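Long-range contact in endoglucanase (Clostridium thermocellum, PDB 2C4X), which probably degrades cellulose as a cellulosomal enzyme, the piece described here being its C-terminal PKD domain and CBM44 carbohydrate-binding module: residues P21-N33 and P59-V73. The protein carries 1 engineered substitution. Residues are numbered along the deposited sequence; the frame is centred on the assembly and turned at random.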
loop_
_atom_site.group_PDB
_atom_site.type_symbol
_atom_site.label_atom_id
_atom_site.label_comp_id
_atom_site.label_asym_id
_atom_site.label_seq_id
_atom_site.Cartn_x
_atom_site.Cartn_y
_atom_site.Cartn_z
ATOM N N PRO A 21 -12.175 1.745 -5.121
ATOM C CA PRO A 21 -12.579 3.124 -5.429
ATOM C C PRO A 21 -11.615 4.187 -4.887
ATOM O O PRO A 21 -10.853 3.924 -3.956
ATOM C CB PRO A 21 -13.934 3.245 -4.716
ATOM C CG PRO A 21 -13.816 2.288 -3.568
ATOM C CD PRO A 21 -13.051 1.130 -4.103
ATOM N N VAL A 22 -11.654 5.377 -5.474
ATOM C CA VAL A 22 -10.977 6.519 -4.887
ATOM C C VAL A 22 -12.015 7.451 -4.234
ATOM O O VAL A 22 -13.238 7.265 -4.388
ATOM C CB VAL A 22 -10.052 7.275 -5.898
ATOM C CG1 VAL A 22 -8.973 6.334 -6.450
ATOM C CG2 VAL A 22 -10.847 7.915 -7.030
ATOM N N THR A 23 -11.529 8.442 -3.497
ATOM C CA THR A 23 -12.423 9.383 -2.853
ATOM C C THR A 23 -13.251 10.097 -3.908
ATOM O O THR A 23 -12.740 10.437 -4.998
ATOM C CB THR A 23 -11.671 10.387 -1.957
ATOM O OG1 THR A 23 -10.606 11.001 -2.694
ATOM C CG2 THR A 23 -11.086 9.664 -0.761
ATOM N N ASP A 24 -14.535 10.260 -3.583
ATOM C CA ASP A 24 -15.528 10.958 -4.391
ATOM C C ASP A 24 -15.872 10.261 -5.719
ATOM O O ASP A 24 -16.494 10.853 -6.597
ATOM C CB ASP A 24 -15.133 12.429 -4.576
ATOM C CG ASP A 24 -15.299 13.244 -3.280
ATOM O OD1 ASP A 24 -16.422 13.250 -2.682
ATOM O OD2 ASP A 24 -14.299 13.876 -2.856
ATOM N N GLU A 25 -15.475 8.998 -5.847
ATOM C CA GLU A 25 -15.865 8.174 -6.984
ATOM C C GLU A 25 -17.106 7.376 -6.587
ATOM O O GLU A 25 -17.187 6.863 -5.465
ATOM C CB GLU A 25 -14.730 7.218 -7.351
ATOM C CG GLU A 25 -15.081 6.223 -8.443
ATOM C CD GLU A 25 -13.913 5.361 -8.867
ATOM O OE1 GLU A 25 -12.981 5.151 -8.062
ATOM O OE2 GLU A 25 -13.936 4.886 -10.021
ATOM N N ASN A 26 -18.076 7.280 -7.495
ATOM C CA ASN A 26 -19.253 6.462 -7.234
ATOM C C ASN A 26 -18.936 4.979 -7.145
ATOM O O ASN A 26 -18.242 4.425 -8.011
ATOM C CB ASN A 26 -20.328 6.679 -8.289
ATOM C CG ASN A 26 -21.137 7.914 -8.030
ATOM O OD1 ASN A 26 -22.215 7.853 -7.434
ATOM N ND2 ASN A 26 -20.619 9.037 -8.438
ATOM N N VAL A 27 -19.438 4.374 -6.068
ATOM C CA VAL A 27 -19.411 2.937 -5.841
ATOM C C VAL A 27 -20.854 2.455 -5.979
ATOM O O VAL A 27 -21.762 3.015 -5.370
ATOM C CB VAL A 27 -18.902 2.591 -4.417
ATOM C CG1 VAL A 27 -18.883 1.071 -4.197
ATOM C CG2 VAL A 27 -17.507 3.163 -4.187
ATOM N N VAL A 28 -21.079 1.436 -6.797
ATOM C CA VAL A 28 -22.407 0.856 -6.874
ATOM C C VAL A 28 -22.439 -0.396 -6.016
ATOM O O VAL A 28 -21.711 -1.347 -6.281
ATOM C CB VAL A 28 -22.837 0.538 -8.327
ATOM C CG1 VAL A 28 -24.200 -0.168 -8.335
ATOM C CG2 VAL A 28 -22.884 1.811 -9.162
ATOM N N PHE A 29 -23.271 -0.384 -4.979
ATOM C CA PHE A 29 -23.483 -1.567 -4.155
ATOM C C PHE A 29 -24.674 -2.320 -4.710
ATOM O O PHE A 29 -25.726 -1.733 -4.978
ATOM C CB PHE A 29 -23.718 -1.181 -2.684
ATOM C CG PHE A 29 -22.516 -0.554 -2.027
ATOM C CD1 PHE A 29 -22.325 0.829 -2.064
ATOM C CD2 PHE A 29 -21.572 -1.348 -1.380
ATOM C CE1 PHE A 29 -21.211 1.416 -1.438
ATOM C CE2 PHE A 29 -20.448 -0.783 -0.771
ATOM C CZ PHE A 29 -20.267 0.604 -0.797
ATOM N N ASN A 30 -24.505 -3.622 -4.883
ATOM C CA ASN A 30 -25.507 -4.432 -5.553
ATOM C C ASN A 30 -25.911 -5.619 -4.683
ATOM O O ASN A 30 -25.179 -6.594 -4.568
ATOM C CB ASN A 30 -24.962 -4.884 -6.915
ATOM C CG ASN A 30 -26.004 -5.568 -7.769
ATOM O OD1 ASN A 30 -26.896 -6.243 -7.263
ATOM N ND2 ASN A 30 -25.894 -5.398 -9.082
ATOM N N ALA A 31 -27.083 -5.516 -4.062
ATOM C CA ALA A 31 -27.609 -6.578 -3.201
ATOM C C ALA A 31 -28.598 -7.497 -3.925
ATOM O O ALA A 31 -29.420 -8.154 -3.282
ATOM C CB ALA A 31 -28.270 -5.962 -1.971
ATOM N N SER A 32 -28.519 -7.549 -5.251
ATOM C CA SER A 32 -29.543 -8.223 -6.054
ATOM C C SER A 32 -29.593 -9.750 -5.892
ATOM O O SER A 32 -30.593 -10.369 -6.254
ATOM C CB SER A 32 -29.427 -7.838 -7.531
ATOM O OG SER A 32 -28.278 -8.425 -8.106
ATOM N N ASN A 33 -28.539 -10.351 -5.337
ATOM C CA ASN A 33 -28.602 -11.784 -5.028
ATOM C C ASN A 33 -29.203 -12.095 -3.669
ATOM O O ASN A 33 -29.360 -13.270 -3.322
ATOM C CB ASN A 33 -27.258 -12.492 -5.237
ATOM C CG ASN A 33 -26.858 -12.550 -6.707
ATOM O OD1 ASN A 33 -25.680 -12.458 -7.037
ATOM N ND2 ASN A 33 -27.843 -12.688 -7.594
ATOM N N PRO A 59 -32.621 -3.356 -4.815
ATOM C CA PRO A 59 -31.333 -3.876 -4.323
ATOM C C PRO A 59 -30.031 -3.131 -4.683
ATOM O O PRO A 59 -28.965 -3.514 -4.196
ATOM C CB PRO A 59 -31.298 -5.315 -4.867
ATOM C CG PRO A 59 -32.247 -5.360 -5.990
ATOM C CD PRO A 59 -33.153 -4.156 -5.936
ATOM N N THR A 60 -30.082 -2.088 -5.501
ATOM C CA THR A 60 -28.850 -1.329 -5.741
ATOM C C THR A 60 -28.886 0.075 -5.123
ATOM O O THR A 60 -29.951 0.637 -4.869
ATOM C CB THR A 60 -28.445 -1.256 -7.237
ATOM O OG1 THR A 60 -29.271 -0.303 -7.906
ATOM C CG2 THR A 60 -28.557 -2.627 -7.925
ATOM N N ILE A 61 -27.702 0.618 -4.857
ATOM C CA ILE A 61 -27.552 1.958 -4.313
ATOM C C ILE A 61 -26.157 2.425 -4.718
ATOM O O ILE A 61 -25.242 1.613 -4.863
ATOM C CB ILE A 61 -27.775 2.008 -2.755
ATOM C CG1 ILE A 61 -28.044 3.452 -2.286
ATOM C CG2 ILE A 61 -26.597 1.364 -1.978
ATOM C CD1 ILE A 61 -28.794 3.583 -0.943
ATOM N N THR A 62 -26.006 3.720 -4.945
ATOM C CA THR A 62 -24.696 4.275 -5.245
ATOM C C THR A 62 -24.267 5.225 -4.128
ATOM O O THR A 62 -25.111 5.865 -3.480
ATOM C CB THR A 62 -24.626 4.924 -6.678
ATOM O OG1 THR A 62 -23.278 5.311 -6.970
ATOM C CG2 THR A 62 -25.534 6.143 -6.797
ATOM N N TYR A 63 -22.959 5.295 -3.902
ATOM C CA TYR A 63 -22.392 6.008 -2.766
ATOM C C TYR A 63 -20.970 6.509 -3.059
ATOM O O TYR A 63 -20.228 5.875 -3.806
ATOM C CB TYR A 63 -22.400 5.108 -1.512
ATOM C CG TYR A 63 -22.197 5.894 -0.246
ATOM C CD1 TYR A 63 -23.217 6.700 0.256
ATOM C CD2 TYR A 63 -20.970 5.881 0.423
ATOM C CE1 TYR A 63 -23.035 7.457 1.391
ATOM C CE2 TYR A 63 -20.778 6.634 1.574
ATOM C CZ TYR A 63 -21.814 7.419 2.053
ATOM O OH TYR A 63 -21.650 8.191 3.182
ATOM N N LYS A 64 -20.603 7.640 -2.453
ATOM C CA LYS A 64 -19.270 8.233 -2.579
ATOM C C LYS A 64 -18.670 8.465 -1.199
ATOM O O LYS A 64 -19.346 8.984 -0.310
ATOM C CB LYS A 64 -19.350 9.590 -3.295
ATOM C CG LYS A 64 -19.911 9.550 -4.695
ATOM C CD LYS A 64 -20.020 10.947 -5.302
ATOM C CE LYS A 64 -21.383 11.550 -5.052
ATOM N NZ LYS A 64 -21.577 12.862 -5.777
ATOM N N TYR A 65 -17.402 8.092 -1.025
ATOM C CA TYR A 65 -16.689 8.359 0.225
ATOM C C TYR A 65 -15.805 9.586 0.045
ATOM O O TYR A 65 -15.101 9.721 -0.961
ATOM C CB TYR A 65 -15.839 7.158 0.644
ATOM C CG TYR A 65 -16.642 5.954 1.073
ATOM C CD1 TYR A 65 -17.055 5.811 2.399
ATOM C CD2 TYR A 65 -16.999 4.968 0.154
ATOM C CE1 TYR A 65 -17.794 4.696 2.809
ATOM C CE2 TYR A 65 -17.744 3.843 0.551
ATOM C CZ TYR A 65 -18.132 3.721 1.885
ATOM O OH TYR A 65 -18.859 2.631 2.303
ATOM N N LYS A 66 -15.853 10.493 1.011
ATOM C CA LYS A 66 -15.101 11.734 0.865
ATOM C C LYS A 66 -13.658 11.596 1.312
ATOM O O LYS A 66 -12.788 12.272 0.778
ATOM C CB LYS A 66 -15.813 12.896 1.566
ATOM C CG LYS A 66 -15.288 13.293 2.914
ATOM C CD LYS A 66 -15.672 14.726 3.207
ATOM C CE LYS A 66 -15.541 15.054 4.692
ATOM N NZ LYS A 66 -16.435 14.212 5.566
ATOM N N ASN A 67 -13.406 10.714 2.282
ATOM C CA ASN A 67 -12.060 10.526 2.816
ATOM C C ASN A 67 -11.539 9.124 2.546
ATOM O O ASN A 67 -12.332 8.170 2.446
ATOM C CB ASN A 67 -12.020 10.827 4.319
ATOM C CG ASN A 67 -12.259 12.291 4.624
ATOM O OD1 ASN A 67 -13.118 12.639 5.437
ATOM N ND2 ASN A 67 -11.506 13.155 3.971
ATOM N N PRO A 68 -10.208 8.988 2.411
ATOM C CA PRO A 68 -9.660 7.635 2.270
ATOM C C PRO A 68 -9.808 6.822 3.563
ATOM O O PRO A 68 -9.974 7.391 4.647
ATOM C CB PRO A 68 -8.180 7.864 1.926
ATOM C CG PRO A 68 -7.878 9.262 2.305
ATOM C CD PRO A 68 -9.167 10.039 2.347
ATOM N N GLY A 69 -9.760 5.503 3.437
ATOM C CA GLY A 69 -9.825 4.640 4.595
ATOM C C GLY A 69 -10.439 3.305 4.254
ATOM O O GLY A 69 -10.785 3.037 3.102
ATOM N N THR A 70 -10.567 2.474 5.278
ATOM C CA THR A 70 -11.192 1.170 5.160
ATOM C C THR A 70 -12.509 1.199 5.929
ATOM O O THR A 70 -12.528 1.435 7.135
ATOM C CB THR A 70 -10.243 0.075 5.678
ATOM O OG1 THR A 70 -9.052 0.088 4.883
ATOM C CG2 THR A 70 -10.883 -1.294 5.574
ATOM N N TYR A 71 -13.602 0.965 5.207
ATOM C CA TYR A 71 -14.946 1.073 5.753
ATOM C C TYR A 71 -15.643 -0.290 5.817
ATOM O O TYR A 71 -15.536 -1.086 4.888
ATOM C CB TYR A 71 -15.764 2.042 4.891
ATOM C CG TYR A 71 -15.159 3.434 4.826
ATOM C CD1 TYR A 71 -15.451 4.374 5.804
ATOM C CD2 TYR A 71 -14.258 3.792 3.803
ATOM C CE1 TYR A 71 -14.896 5.655 5.763
ATOM C CE2 TYR A 71 -13.686 5.090 3.752
ATOM C CZ TYR A 71 -14.015 6.002 4.740
ATOM O OH TYR A 71 -13.495 7.267 4.731
ATOM N N LYS A 72 -16.356 -0.547 6.913
ATOM C CA LYS A 72 -17.207 -1.731 7.015
ATOM C C LYS A 72 -18.612 -1.362 6.555
ATOM O O LYS A 72 -19.248 -0.494 7.147
ATOM C CB LYS A 72 -17.253 -2.257 8.453
ATOM C CG LYS A 72 -15.899 -2.648 9.018
ATOM C CD LYS A 72 -15.955 -2.890 10.540
ATOM C CE LYS A 72 -16.447 -4.277 10.894
ATOM N NZ LYS A 72 -16.041 -4.644 12.301
ATOM N N VAL A 73 -19.079 -2.009 5.494
ATOM C CA VAL A 73 -20.405 -1.742 4.944
ATOM C C VAL A 73 -21.304 -2.884 5.379
ATOM O O VAL A 73 -21.026 -4.045 5.071
ATOM C CB VAL A 73 -20.377 -1.596 3.398
ATOM C CG1 VAL A 73 -21.803 -1.322 2.831
ATOM C CG2 VAL A 73 -19.397 -0.488 3.002
HETATM O O HOH W 1 -15.721 6.755 -3.222
HETATM O O HOH W 2 -21.932 12.074 -8.384
#
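Val27 and Tyr63 open a short antiparallel ladder in which strand 27-30 runs beside strand 60-63 at an angle of 156°, the axes 4.7 Å apart. Val27-Tyr63 and Phe29-Ile61 are the hydrogen-bonded pairs, each closed by two backbone bonds; Val28-Thr62 and Asn30-Thr60 are the non-hydrogen-bonded pairs between and beyond them. Ala31 N to Pro59 O, 2.8 Å, extends the pairing past one end. Beyond the other, Asp24 N, in the type II turn Val22-Glu25, reaches Tyr65 O at 2.7 Å, and one water accepts a hydrogen bond from Tyr65 N while donating to Val22 O and Glu25 O.

The two faces differ in character. On the inner one, the Phe29 ring has CE1 3.9 Å from Tyr63 CB, which lies at the ring edge, while Val27 CG1 sits over one face toward the rim. Val73, from strand 69-79 of the other sheet, comes from the opposite direction, its CG1 3.9 Å from Phe29 CE2. With CG beside its own backbone N (chi1 -66°), Phe29 carries CZ to the edge of the Tyr65 ring, and the two side chains cross at about a right angle. Tyr65 in turn lies between Tyr63 CE2 and Tyr71 CD2 on opposite faces, and its hydroxyl bonds to Phe48 O.

On the outer face Thr62 OG1 lies 2.8 Å from Asn26 OD1 and 3.2 Å from Val27 O, two acceptors for a single proton. At the far end Asn30 OD1 accepts from Ser32 N, closing an Asx turn where the strand finishes, and also from Ser32 OG.

The polar bonds of the outer face thus stay within the three-stranded sheet and its ends, while Phe29 against Val73 joins the two sheets of the PKD beta-sandwich.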